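Local coordinates for protein 3-keto-5-aminohexanoate cleavage enzyme (Ralstonia eutropha, PDB 3C6C) that probably cleaves 3-keto-5-aminohexanoate or a related beta-keto acid at a divalent-metal site within a TIM beta/alpha-barrel, at residues 67-72 against 85-90; 28-33 against 51-56; 42-47 against 280-285; 130-135 against 170-175. All blocks are in the same frame, centred on the assembly; numbering follows the deposited sequence.

Contact 1 (67-72 against 85-90); sequences IHVRDP and KEVVDR. With NI (nickel (II) ion), chain B.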
loop_
_atom_site.group_PDB
_atom_site.type_symbol
_atom_site.label_atom_id
_atom_site.label_comp_id
_atom_site.label_asym_id
_atom_site.label_seq_id
_atom_site.Cartn_x
_atom_site.Cartn_y
_atom_site.Cartn_z
ATOM N N ILE A 67 -13.200 -4.436 30.455
ATOM C CA ILE A 67 -13.151 -4.156 31.887
ATOM C C ILE A 67 -11.790 -4.451 32.532
ATOM O O ILE A 67 -11.186 -5.518 32.338
ATOM C CB ILE A 67 -14.230 -5.026 32.603
ATOM C CG1 ILE A 67 -15.635 -4.594 32.190
ATOM C CG2 ILE A 67 -14.046 -5.031 34.135
ATOM C CD1 ILE A 67 -16.664 -5.723 32.409
ATOM N N HIS A 68 -11.317 -3.429 33.218
ATOM C CA HIS A 68 -10.233 -3.512 34.205
ATOM C C HIS A 68 -10.850 -3.157 35.543
ATOM O O HIS A 68 -11.935 -2.590 35.627
ATOM C CB HIS A 68 -9.138 -2.468 33.970
ATOM C CG HIS A 68 -8.251 -2.732 32.794
ATOM N ND1 HIS A 68 -6.896 -2.942 32.918
ATOM C CD2 HIS A 68 -8.520 -2.756 31.471
ATOM C CE1 HIS A 68 -6.375 -3.127 31.720
ATOM N NE2 HIS A 68 -7.339 -3.023 30.823
ATOM N N VAL A 69 -10.115 -3.469 36.591
ATOM C CA VAL A 69 -10.449 -3.006 37.944
ATOM C C VAL A 69 -9.302 -2.175 38.484
ATOM O O VAL A 69 -8.167 -2.267 38.005
ATOM C CB VAL A 69 -10.785 -4.183 38.929
ATOM C CG1 VAL A 69 -12.073 -4.860 38.468
ATOM C CG2 VAL A 69 -9.622 -5.164 39.078
ATOM N N ARG A 70 -9.645 -1.303 39.427
ATOM C CA ARG A 70 -8.700 -0.397 40.056
ATOM C C ARG A 70 -8.745 -0.560 41.568
ATOM O O ARG A 70 -9.762 -0.974 42.148
ATOM C CB ARG A 70 -9.035 1.058 39.677
ATOM C CG ARG A 70 -8.727 1.425 38.232
ATOM C CD ARG A 70 -9.144 2.876 37.909
ATOM N NE ARG A 70 -8.835 3.193 36.517
ATOM C CZ ARG A 70 -7.695 3.726 36.090
ATOM N NH1 ARG A 70 -6.710 4.006 36.950
ATOM N NH2 ARG A 70 -7.516 3.961 34.797
ATOM N N ASP A 71 -7.640 -0.247 42.215
ATOM C CA ASP A 71 -7.644 -0.228 43.685
ATOM C C ASP A 71 -8.667 0.799 44.143
ATOM O O ASP A 71 -8.491 1.978 43.853
ATOM C CB ASP A 71 -6.267 0.146 44.227
ATOM C CG ASP A 71 -6.236 0.210 45.755
ATOM O OD1 ASP A 71 -7.169 0.758 46.388
ATOM O OD2 ASP A 71 -5.265 -0.314 46.308
ATOM N N PRO A 72 -9.728 0.349 44.852
ATOM C CA PRO A 72 -10.950 1.132 45.017
ATOM C C PRO A 72 -10.662 2.340 45.821
ATOM O O PRO A 72 -11.463 3.263 45.856
ATOM C CB PRO A 72 -11.898 0.215 45.790
ATOM C CG PRO A 72 -11.350 -1.151 45.659
ATOM C CD PRO A 72 -9.871 -1.019 45.381
ATOM N N LYS A 85 -15.080 -9.849 40.178
ATOM C CA LYS A 85 -16.344 -10.564 40.440
ATOM C C LYS A 85 -17.470 -9.594 40.781
ATOM O O LYS A 85 -18.609 -9.743 40.342
ATOM C CB LYS A 85 -16.164 -11.642 41.523
ATOM C CG LYS A 85 -17.442 -12.421 41.856
ATOM C CD LYS A 85 -17.878 -13.303 40.712
ATOM C CE LYS A 85 -18.702 -14.513 41.194
ATOM N NZ LYS A 85 -19.933 -14.163 41.946
ATOM N N GLU A 86 -17.145 -8.570 41.546
ATOM C CA GLU A 86 -18.146 -7.568 41.936
ATOM C C GLU A 86 -18.628 -6.816 40.691
ATOM O O GLU A 86 -19.822 -6.573 40.512
ATOM C CB GLU A 86 -17.608 -6.569 42.975
ATOM C CG GLU A 86 -18.687 -5.575 43.409
ATOM C CD GLU A 86 -18.240 -4.546 44.405
ATOM O OE1 GLU A 86 -17.189 -4.751 45.054
ATOM O OE2 GLU A 86 -18.946 -3.512 44.509
ATOM N N VAL A 87 -17.687 -6.483 39.810
ATOM C CA VAL A 87 -18.063 -5.734 38.596
ATOM C C VAL A 87 -19.023 -6.576 37.755
ATOM O O VAL A 87 -20.078 -6.109 37.346
ATOM C CB VAL A 87 -16.862 -5.284 37.716
ATOM C CG1 VAL A 87 -17.374 -4.764 36.331
ATOM C CG2 VAL A 87 -16.027 -4.185 38.448
ATOM N N VAL A 88 -18.668 -7.827 37.538
ATOM C CA VAL A 88 -19.437 -8.711 36.647
ATOM C C VAL A 88 -20.811 -9.006 37.250
ATOM O O VAL A 88 -21.830 -9.042 36.552
ATOM C CB VAL A 88 -18.659 -10.011 36.330
ATOM C CG1 VAL A 88 -19.569 -11.074 35.752
ATOM C CG2 VAL A 88 -17.486 -9.701 35.371
ATOM N N ASP A 89 -20.818 -9.169 38.575
ATOM C CA ASP A 89 -22.071 -9.420 39.305
ATOM C C ASP A 89 -23.014 -8.220 39.170
ATOM O O ASP A 89 -24.213 -8.378 38.954
ATOM C CB ASP A 89 -21.835 -9.764 40.777
ATOM C CG ASP A 89 -21.243 -11.164 40.976
ATOM O OD1 ASP A 89 -21.199 -11.952 39.997
ATOM O OD2 ASP A 89 -20.821 -11.467 42.127
ATOM N N ARG A 90 -22.446 -7.028 39.287
ATOM C CA ARG A 90 -23.211 -5.778 39.125
ATOM C C ARG A 90 -23.773 -5.603 37.718
ATOM O O ARG A 90 -24.931 -5.251 37.551
ATOM C CB ARG A 90 -22.419 -4.523 39.543
ATOM C CG ARG A 90 -22.143 -4.435 41.039
ATOM C CD ARG A 90 -21.430 -3.160 41.367
ATOM N NE ARG A 90 -21.116 -3.076 42.776
ATOM C CZ ARG A 90 -21.951 -2.561 43.681
ATOM N NH1 ARG A 90 -23.128 -2.101 43.303
ATOM N NH2 ARG A 90 -21.609 -2.494 44.947
HETATM NI NI NI B . -7.237 -3.186 28.502
HETATM O O HOH W 1 -5.185 -2.451 28.701
HETATM O O HOH W 2 -6.318 -5.074 28.463
HETATM O O HOH W 3 -6.598 -3.375 26.200
#

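Contact 2 (28-33 against 51-56); sequences CAVTGN and ADACVE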
loop_
_atom_site.group_PDB
_atom_site.type_symbol
_atom_site.label_atom_id
_atom_site.label_comp_id
_atom_site.label_asym_id
_atom_site.label_seq_id
_atom_site.Cartn_x
_atom_site.Cartn_y
_atom_site.Cartn_z
ATOM N N CYS A 28 -16.532 -0.757 24.315
ATOM C CA CYS A 28 -16.174 0.352 25.200
ATOM C C CYS A 28 -15.295 -0.110 26.334
ATOM O O CYS A 28 -15.698 -0.953 27.147
ATOM C CB CYS A 28 -17.390 1.056 25.751
ATOM S SG CYS A 28 -17.022 2.616 26.585
ATOM N N ALA A 29 -14.071 0.408 26.299
ATOM C CA ALA A 29 -13.021 0.152 27.289
ATOM C C ALA A 29 -13.179 1.210 28.363
ATOM O O ALA A 29 -12.752 2.336 28.210
ATOM C CB ALA A 29 -11.620 0.215 26.646
ATOM N N VAL A 30 -13.847 0.826 29.451
ATOM C CA VAL A 30 -14.459 1.805 30.354
ATOM C C VAL A 30 -13.508 2.511 31.341
ATOM O O VAL A 30 -13.829 3.612 31.819
ATOM C CB VAL A 30 -15.680 1.237 31.123
ATOM C CG1 VAL A 30 -16.832 0.928 30.141
ATOM C CG2 VAL A 30 -15.283 0.021 31.956
ATOM N N THR A 31 -12.349 1.918 31.660
ATOM C CA THR A 31 -11.477 2.588 32.656
ATOM C C THR A 31 -9.972 2.339 32.489
ATOM O O THR A 31 -9.164 3.234 32.656
ATOM C CB THR A 31 -11.954 2.277 34.123
ATOM O OG1 THR A 31 -11.295 3.177 35.023
ATOM C CG2 THR A 31 -11.710 0.805 34.548
ATOM N N GLY A 32 -9.609 1.092 32.232
ATOM C CA GLY A 32 -8.231 0.727 32.086
ATOM C C GLY A 32 -7.461 0.804 33.384
ATOM O O GLY A 32 -8.027 0.875 34.458
ATOM N N ASN A 33 -6.139 0.804 33.241
ATOM C CA ASN A 33 -5.247 0.853 34.416
ATOM C C ASN A 33 -4.154 1.926 34.310
ATOM O O ASN A 33 -3.268 1.995 35.144
ATOM C CB ASN A 33 -4.645 -0.516 34.723
ATOM C CG ASN A 33 -5.579 -1.406 35.585
ATOM O OD1 ASN A 33 -5.725 -2.593 35.312
ATOM N ND2 ASN A 33 -6.253 -0.810 36.576
ATOM N N ALA A 51 -18.975 -0.820 36.805
ATOM C CA ALA A 51 -20.199 -1.468 36.326
ATOM C C ALA A 51 -21.137 -0.419 35.756
ATOM O O ALA A 51 -21.720 -0.604 34.690
ATOM C CB ALA A 51 -20.912 -2.306 37.453
ATOM N N ASP A 52 -21.295 0.684 36.480
ATOM C CA ASP A 52 -22.196 1.760 36.039
ATOM C C ASP A 52 -21.768 2.240 34.642
ATOM O O ASP A 52 -22.596 2.515 33.775
ATOM C CB ASP A 52 -22.175 2.970 37.010
ATOM C CG ASP A 52 -23.000 2.736 38.287
ATOM O OD1 ASP A 52 -23.707 1.712 38.384
ATOM O OD2 ASP A 52 -22.906 3.599 39.200
ATOM N N ALA A 53 -20.459 2.288 34.430
ATOM C CA ALA A 53 -19.874 2.782 33.164
ATOM C C ALA A 53 -20.168 1.786 32.040
ATOM O O ALA A 53 -20.420 2.171 30.907
ATOM C CB ALA A 53 -18.351 3.029 33.310
ATOM N N CYS A 54 -20.146 0.493 32.366
ATOM C CA CYS A 54 -20.487 -0.551 31.378
ATOM C C CYS A 54 -21.926 -0.410 30.939
ATOM O O CYS A 54 -22.256 -0.559 29.769
ATOM C CB CYS A 54 -20.255 -1.977 31.934
ATOM S SG CYS A 54 -18.533 -2.370 32.311
ATOM N N VAL A 55 -22.793 -0.157 31.916
ATOM C CA VAL A 55 -24.227 -0.022 31.651
ATOM C C VAL A 55 -24.512 1.227 30.816
ATOM O O VAL A 55 -25.301 1.197 29.880
ATOM C CB VAL A 55 -25.059 -0.055 32.971
ATOM C CG1 VAL A 55 -26.547 0.303 32.704
ATOM C CG2 VAL A 55 -24.949 -1.461 33.616
ATOM N N GLU A 56 -23.853 2.307 31.170
ATOM C CA GLU A 56 -23.931 3.584 30.438
ATOM C C GLU A 56 -23.501 3.406 28.973
ATOM O O GLU A 56 -24.155 3.876 28.027
ATOM C CB GLU A 56 -23.022 4.612 31.139
ATOM C CG GLU A 56 -22.871 5.976 30.476
ATOM C CD GLU A 56 -21.824 6.803 31.203
ATOM O OE1 GLU A 56 -22.098 7.283 32.326
ATOM O OE2 GLU A 56 -20.720 6.966 30.693
#

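Contact 3 (42-47 against 280-285); sequences SMPITP and ATNGQL. With EDO (1,2-ethanediol), chain F.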
loop_
_atom_site.group_PDB
_atom_site.type_symbol
_atom_site.label_atom_id
_atom_site.label_comp_id
_atom_site.label_asym_id
_atom_site.label_seq_id
_atom_site.Cartn_x
_atom_site.Cartn_y
_atom_site.Cartn_z
ATOM N N SER A 42 -15.398 12.127 36.928
ATOM C CA SER A 42 -16.254 10.931 36.920
ATOM C C SER A 42 -15.513 9.681 36.482
ATOM O O SER A 42 -16.112 8.727 36.014
ATOM C CB SER A 42 -17.512 11.120 36.044
ATOM O OG SER A 42 -17.180 11.398 34.696
HETATM N N MSE A 43 -14.208 9.669 36.678
HETATM C CA MSE A 43 -13.405 8.497 36.316
HETATM C C MSE A 43 -13.936 7.260 37.068
HETATM O O MSE A 43 -14.097 7.343 38.283
HETATM C CB MSE A 43 -11.937 8.705 36.656
HETATM C CG MSE A 43 -11.039 7.721 35.979
HETATM SE SE MSE A 43 -10.999 7.985 34.042
HETATM C CE MSE A 43 -10.199 6.395 33.583
ATOM N N PRO A 44 -14.221 6.127 36.362
ATOM C CA PRO A 44 -14.697 4.933 37.104
ATOM C C PRO A 44 -13.591 4.239 37.884
ATOM O O PRO A 44 -12.634 3.698 37.299
ATOM C CB PRO A 44 -15.234 4.008 35.996
ATOM C CG PRO A 44 -15.414 4.886 34.780
ATOM C CD PRO A 44 -14.363 5.946 34.895
ATOM N N ILE A 45 -13.732 4.258 39.207
ATOM C CA ILE A 45 -12.692 3.708 40.088
ATOM C C ILE A 45 -13.133 2.461 40.847
ATOM O O ILE A 45 -12.442 1.447 40.850
ATOM C CB ILE A 45 -12.208 4.748 41.115
ATOM C CG1 ILE A 45 -11.609 5.995 40.415
ATOM C CG2 ILE A 45 -11.175 4.124 42.099
ATOM C CD1 ILE A 45 -10.533 5.725 39.451
ATOM N N THR A 46 -14.253 2.594 41.540
ATOM C CA THR A 46 -14.829 1.466 42.336
ATOM C C THR A 46 -15.522 0.463 41.422
ATOM O O THR A 46 -15.886 0.815 40.286
ATOM C CB THR A 46 -15.872 1.943 43.356
ATOM O OG1 THR A 46 -17.026 2.469 42.670
ATOM C CG2 THR A 46 -15.275 2.996 44.319
ATOM N N PRO A 47 -15.714 -0.787 41.886
ATOM C CA PRO A 47 -16.433 -1.709 41.029
ATOM C C PRO A 47 -17.843 -1.230 40.624
ATOM O O PRO A 47 -18.311 -1.506 39.519
ATOM C CB PRO A 47 -16.475 -2.990 41.884
ATOM C CG PRO A 47 -15.165 -2.934 42.627
ATOM C CD PRO A 47 -15.045 -1.485 43.004
ATOM N N ALA A 280 -14.643 13.613 28.793
ATOM C CA ALA A 280 -15.752 12.758 28.320
ATOM C C ALA A 280 -16.243 11.772 29.370
ATOM O O ALA A 280 -15.515 11.349 30.273
ATOM C CB ALA A 280 -15.321 11.961 27.067
ATOM N N THR A 281 -17.500 11.383 29.210
ATOM C CA THR A 281 -17.973 10.118 29.768
ATOM C C THR A 281 -17.844 9.002 28.715
ATOM O O THR A 281 -17.771 9.248 27.511
ATOM C CB THR A 281 -19.460 10.187 30.216
ATOM O OG1 THR A 281 -20.309 10.220 29.049
ATOM C CG2 THR A 281 -19.743 11.416 31.190
ATOM N N ASN A 282 -17.870 7.761 29.181
ATOM C CA ASN A 282 -17.859 6.607 28.279
ATOM C C ASN A 282 -19.046 6.658 27.345
ATOM O O ASN A 282 -18.900 6.461 26.149
ATOM C CB ASN A 282 -17.824 5.285 29.031
ATOM C CG ASN A 282 -16.436 4.941 29.524
ATOM O OD1 ASN A 282 -15.541 4.661 28.725
ATOM N ND2 ASN A 282 -16.254 4.950 30.846
ATOM N N GLY A 283 -20.211 7.004 27.881
ATOM C CA GLY A 283 -21.420 7.119 27.063
ATOM C C GLY A 283 -21.292 8.101 25.931
ATOM O O GLY A 283 -21.737 7.873 24.803
ATOM N N GLN A 284 -20.648 9.214 26.225
ATOM C CA GLN A 284 -20.496 10.254 25.204
ATOM C C GLN A 284 -19.594 9.760 24.065
ATOM O O GLN A 284 -19.815 10.025 22.897
ATOM C CB GLN A 284 -19.937 11.533 25.835
ATOM C CG GLN A 284 -20.966 12.228 26.646
ATOM C CD GLN A 284 -20.406 13.293 27.561
ATOM O OE1 GLN A 284 -19.202 13.434 27.722
ATOM N NE2 GLN A 284 -21.309 14.034 28.197
ATOM N N LEU A 285 -18.571 9.029 24.433
ATOM C CA LEU A 285 -17.604 8.491 23.455
ATOM C C LEU A 285 -18.281 7.460 22.562
ATOM O O LEU A 285 -18.102 7.454 21.351
ATOM C CB LEU A 285 -16.366 7.911 24.143
ATOM C CG LEU A 285 -15.460 8.897 24.890
ATOM C CD1 LEU A 285 -14.318 8.132 25.603
ATOM C CD2 LEU A 285 -14.923 10.038 23.953
HETATM C C1 EDO F . -16.766 15.055 32.602
HETATM O O1 EDO F . -17.156 16.433 32.761
HETATM C C2 EDO F . -17.987 14.153 32.630
HETATM O O2 EDO F . -18.198 13.683 33.968
#

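Contact 4 (130-135 against 170-175); sequences AERVKH and RAMARR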
loop_
_atom_site.group_PDB
_atom_site.type_symbol
_atom_site.label_atom_id
_atom_site.label_comp_id
_atom_site.label_asym_id
_atom_site.label_seq_id
_atom_site.Cartn_x
_atom_site.Cartn_y
_atom_site.Cartn_z
ATOM N N ALA A 130 -1.613 -19.844 36.202
ATOM C CA ALA A 130 -2.720 -20.253 37.075
ATOM C C ALA A 130 -3.243 -19.036 37.837
ATOM O O ALA A 130 -4.453 -18.880 38.079
ATOM C CB ALA A 130 -2.285 -21.328 38.049
ATOM N N GLU A 131 -2.323 -18.160 38.209
ATOM C CA GLU A 131 -2.742 -16.960 38.935
ATOM C C GLU A 131 -3.340 -15.945 37.963
ATOM O O GLU A 131 -4.324 -15.273 38.259
ATOM C CB GLU A 131 -1.603 -16.323 39.716
ATOM C CG GLU A 131 -2.172 -15.477 40.845
ATOM C CD GLU A 131 -1.134 -14.672 41.584
ATOM O OE1 GLU A 131 0.075 -15.019 41.542
ATOM O OE2 GLU A 131 -1.549 -13.682 42.211
ATOM N N ARG A 132 -2.755 -15.874 36.786
ATOM C CA ARG A 132 -3.218 -14.897 35.782
ATOM C C ARG A 132 -4.682 -15.116 35.426
ATOM O O ARG A 132 -5.409 -14.173 35.096
ATOM C CB ARG A 132 -2.386 -14.965 34.506
ATOM C CG ARG A 132 -1.036 -14.323 34.617
ATOM C CD ARG A 132 -0.430 -14.289 33.251
ATOM N NE ARG A 132 1.014 -14.099 33.233
ATOM C CZ ARG A 132 1.673 -13.781 32.123
ATOM N NH1 ARG A 132 0.974 -13.636 30.995
ATOM N NH2 ARG A 132 2.997 -13.612 32.134
ATOM N N VAL A 133 -5.127 -16.360 35.507
ATOM C CA VAL A 133 -6.450 -16.697 34.955
ATOM C C VAL A 133 -7.496 -16.857 36.057
ATOM O O VAL A 133 -8.661 -17.186 35.799
ATOM C CB VAL A 133 -6.423 -17.956 34.025
ATOM C CG1 VAL A 133 -5.450 -17.760 32.804
ATOM C CG2 VAL A 133 -6.115 -19.221 34.816
ATOM N N LYS A 134 -7.074 -16.612 37.293
ATOM C CA LYS A 134 -7.970 -16.830 38.457
ATOM C C LYS A 134 -9.313 -16.066 38.315
ATOM O O LYS A 134 -10.396 -16.607 38.504
ATOM C CB LYS A 134 -7.245 -16.467 39.768
ATOM C CG LYS A 134 -8.113 -16.454 40.981
ATOM C CD LYS A 134 -8.877 -17.765 41.145
ATOM C CE LYS A 134 -9.627 -17.828 42.507
ATOM N NZ LYS A 134 -9.973 -16.475 43.081
ATOM N N HIS A 135 -9.221 -14.802 37.938
ATOM C CA HIS A 135 -10.427 -13.969 37.786
ATOM C C HIS A 135 -11.335 -14.472 36.677
ATOM O O HIS A 135 -12.556 -14.350 36.742
ATOM C CB HIS A 135 -10.087 -12.485 37.618
ATOM C CG HIS A 135 -9.386 -12.156 36.343
ATOM N ND1 HIS A 135 -8.147 -12.668 36.011
ATOM C CD2 HIS A 135 -9.748 -11.346 35.316
ATOM C CE1 HIS A 135 -7.784 -12.188 34.836
ATOM N NE2 HIS A 135 -8.735 -11.384 34.395
ATOM N N ARG A 170 0.715 -19.876 24.867
ATOM C CA ARG A 170 0.111 -21.147 24.470
ATOM C C ARG A 170 -0.715 -21.725 25.625
ATOM O O ARG A 170 -1.813 -22.243 25.431
ATOM C CB ARG A 170 1.167 -22.165 24.007
ATOM C CG ARG A 170 1.690 -21.864 22.650
ATOM C CD ARG A 170 2.871 -22.733 22.327
ATOM N NE ARG A 170 3.179 -22.674 20.903
ATOM C CZ ARG A 170 4.292 -22.151 20.398
ATOM N NH1 ARG A 170 5.242 -21.683 21.207
ATOM N NH2 ARG A 170 4.458 -22.129 19.088
ATOM N N ALA A 171 -0.164 -21.630 26.829
ATOM C CA ALA A 171 -0.829 -22.191 28.021
ATOM C C ALA A 171 -2.115 -21.421 28.341
ATOM O O ALA A 171 -3.160 -22.023 28.681
ATOM C CB ALA A 171 0.111 -22.207 29.214
HETATM N N MSE A 172 -2.041 -20.104 28.176
HETATM C CA MSE A 172 -3.178 -19.184 28.399
HETATM C C MSE A 172 -4.302 -19.490 27.431
HETATM O O MSE A 172 -5.469 -19.594 27.796
HETATM C CB MSE A 172 -2.768 -17.722 28.165
HETATM C CG MSE A 172 -1.791 -17.137 29.188
HETATM SE SE MSE A 172 -2.553 -17.004 30.968
HETATM C CE MSE A 172 -3.613 -15.405 30.738
ATOM N N ALA A 173 -3.912 -19.616 26.175
ATOM C CA ALA A 173 -4.859 -19.891 25.093
ATOM C C ALA A 173 -5.611 -21.172 25.420
ATOM O O ALA A 173 -6.838 -21.252 25.301
ATOM C CB ALA A 173 -4.144 -20.011 23.724
ATOM N N ARG A 174 -4.848 -22.173 25.844
ATOM C CA ARG A 174 -5.431 -23.478 26.227
ATOM C C ARG A 174 -6.410 -23.358 27.404
ATOM O O ARG A 174 -7.503 -23.953 27.380
ATOM C CB ARG A 174 -4.353 -24.535 26.507
ATOM C CG ARG A 174 -4.958 -25.923 26.607
ATOM C CD ARG A 174 -3.904 -27.023 26.758
ATOM N NE ARG A 174 -2.970 -27.134 25.627
ATOM C CZ ARG A 174 -3.148 -27.935 24.576
ATOM N NH1 ARG A 174 -4.240 -28.689 24.485
ATOM N NH2 ARG A 174 -2.242 -27.976 23.604
ATOM N N ARG A 175 -6.046 -22.551 28.398
ATOM C CA ARG A 175 -6.918 -22.333 29.551
ATOM C C ARG A 175 -8.231 -21.678 29.127
ATOM O O ARG A 175 -9.316 -22.044 29.607
ATOM C CB ARG A 175 -6.244 -21.524 30.673
ATOM C CG ARG A 175 -5.282 -22.342 31.490
ATOM C CD ARG A 175 -6.017 -23.528 32.176
ATOM N NE ARG A 175 -6.836 -23.113 33.325
ATOM C CZ ARG A 175 -8.038 -23.596 33.598
ATOM N NH1 ARG A 175 -8.605 -24.497 32.810
ATOM N NH2 ARG A 175 -8.677 -23.176 34.669
#

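Contact 1 (67-72 against 85-90)
Strand 64-70 of the TIM barrel and helix 81-92, the helix that follows it round the barrel wall, meet here through Ile67, Val69 and Val87, while His68 between them turns the other way and binds nickel. Val87 bridges the two strand residues, one methyl to each. Its CG1, anti to the backbone N (chi1 169°), comes 4.0 Å from Ile67 CG2, and Ile67 CD1 lies 4.1 Å from the same methyl. Its other branch, CG2, is 4.0 Å from Val69 CG1. Both pairs pass alongside each other in opposite senses, and the contacts are apolar throughout. On the far side of the strand, His68 NE2 binds the nickel ion at 2.3 Å. His68 CD2 and CE1 are each 3.3 Å from the metal, which therefore lies symmetrically ahead of the nitrogen. His66, Glu269 and three waters complete six ligands. Asn33 hydrogen-bonds His68 ND1 and also, through ND2, Val69 O, a second-shell link that helps fix the rotation of the ring. Along the outer helix, Arg90 grips Glu86 side-on, NE and NH2 both reaching OE2. The chemistry thus divides by side: hydrocarbon faces the helix, and a metal ligand points away from it, at the C-terminal end of the strand where TIM-barrel sites lie. The apolar packing of the flanking residues probably helps steady that ligand.

Contact 2 (28-33 against 51-56)
Val30 and Ala53 bring the two backbones to 6.2 Å between their CA atoms, at the point where strand 23-29 has just ended and its chain runs on as loop past the side of helix 47-60. The contact itself is made by a single valine set against two successive helical residues. Val30 CB sits 3.9 Å from Ala53 CB, a close approach possible because alanine ends at that carbon. One methyl, CG1, lies beside the backbone N and anti to the carbonyl carbon (chi1 -66°); it rests on the helix backbone, 3.9 Å from Ala53 O. The other methyl, CG2, is turned to the neighbouring cysteine and stands 4.1 Å from Cys54 SG. Val30 is thus spread over the helix, with CG1 against the Ala53-Cys54 peptide and CG2 by the cysteine sulfur, and all three residues are buried. Its backbone carbonyl is engaged in a different direction, accepting a hydrogen bond from Asn282 ND2. The two segments belong to the first beta-alpha-beta unit of the barrel, strand 23-29, helix 47-60 and strand 64-70. Around them, Cys54 also packs on Ala65 and Ile67 of strand 64-70 and on Val91 of helix 81-92, whereas Ala53 meets Asn282 at the start of helix 282-295, so helix 47-60 is flanked by both neighbouring helices.

Contact 3 (42-47 against 280-285)
A molecule of 1,2-ethanediol, probably from the crystallisation liquor, lies beside Ser42 and Thr281 and approaches each residue more closely than they approach each other. Ser42 OG is 4.3 Å from Thr281 CG2, but hydrogen-bonds ethanediol O2 at 2.6 Å, while ethanediol C2 lies 3.6 Å from the Thr281 methyl, CG2. The glycol thus meets a hydroxyl through O2 and a methyl through C2. Deeper in, Asn282 ND2 approaches Pro44 CG to 4.0 Å, amide and ring crossing at a slant. This is packing alone, since the amide spends its polar atoms on other backbone: ND2 donates to Val30 O, and OD1 accepts from Leu268 N. Thr281 has a second task as N-cap of helix 282-295. Its OG1, placed between the backbone N and the carbonyl carbon, accepts from Gln284 N at 3.0 Å (N-H...O 151°). In return Thr281 N points almost straight at Gln284 OE1, 3.1 Å away (170°), though from well above the carbonyl plane. The two bonds make a capping box. Thr281 therefore turns its hydroxyl to the helix and its methyl to the glycol, and Asn282 ties the first turn to Val30, just after strand 23-29, and to the loop holding Leu268. The chemistry implies a seam without direct hydrogen bonding, whose polar groups are engaged by partners around it, with a crystallisation additive at its exposed edge.

Contact 4 (130-135 against 170-175)
Apolar packing dominates where Val133, at the break between helices 129-132 and 134-139, meets Met172 of helix 166-179. Met172 is a selenomethionine introduced for the crystal work and has two conformers; in the one described its chain bends at both chi2 and chi3 (-65° and -79°), which brings its end round toward the break. In this conformer Val133 CG1 lies 3.5 Å from Met172 SE and 3.6 Å from CE, the two side chains sliding past each other. Arg132 crosses the same chain at about a right angle, its CB 4.0 Å from Met172 CE and its CD 4.1 Å from SE, so only its hydrocarbon part is used. Arg175 NE stands 4.2 Å from Val133 CG2, obliquely. The polar ends are satisfied outside this patch: Arg132 hydrogen-bonds the neutral acceptors Val127 O and Asn164 OD1, and Arg175 makes salt bridges with Glu137 through NH2 and Glu178 through NH1. Further along helix 166-179, Arg170 bridges to Glu159 of the second subunit and Glu202 of its own chain. Arg132 thus lends its carbon chain to an otherwise oily junction, whereas Arg175 brings guanidinium NE itself against the valine.

In the fold
Contacts 1, 2 and 3 form one cluster, whereas contact 4 stands apart, touching none of them, its centre about 29 Å from that of contact 3. Contacts 1 and 2 are buried and repeat one theme, strand or strand end against helix by small apolar groups, on neighbouring strands of one sheet; Asn33 of contact 2 supports the metal ligand of contact 1. Contact 3 crosses contact 2 along the chain, tying the segment before helix 47-60 to the start of helix 282-295, and is partly solvent-facing, hence more polar. Contact 4, helix on helix, is buried too, but includes arginines whose polar ends find partners outside it, carboxylates for one, a carbonyl and an amide for the other.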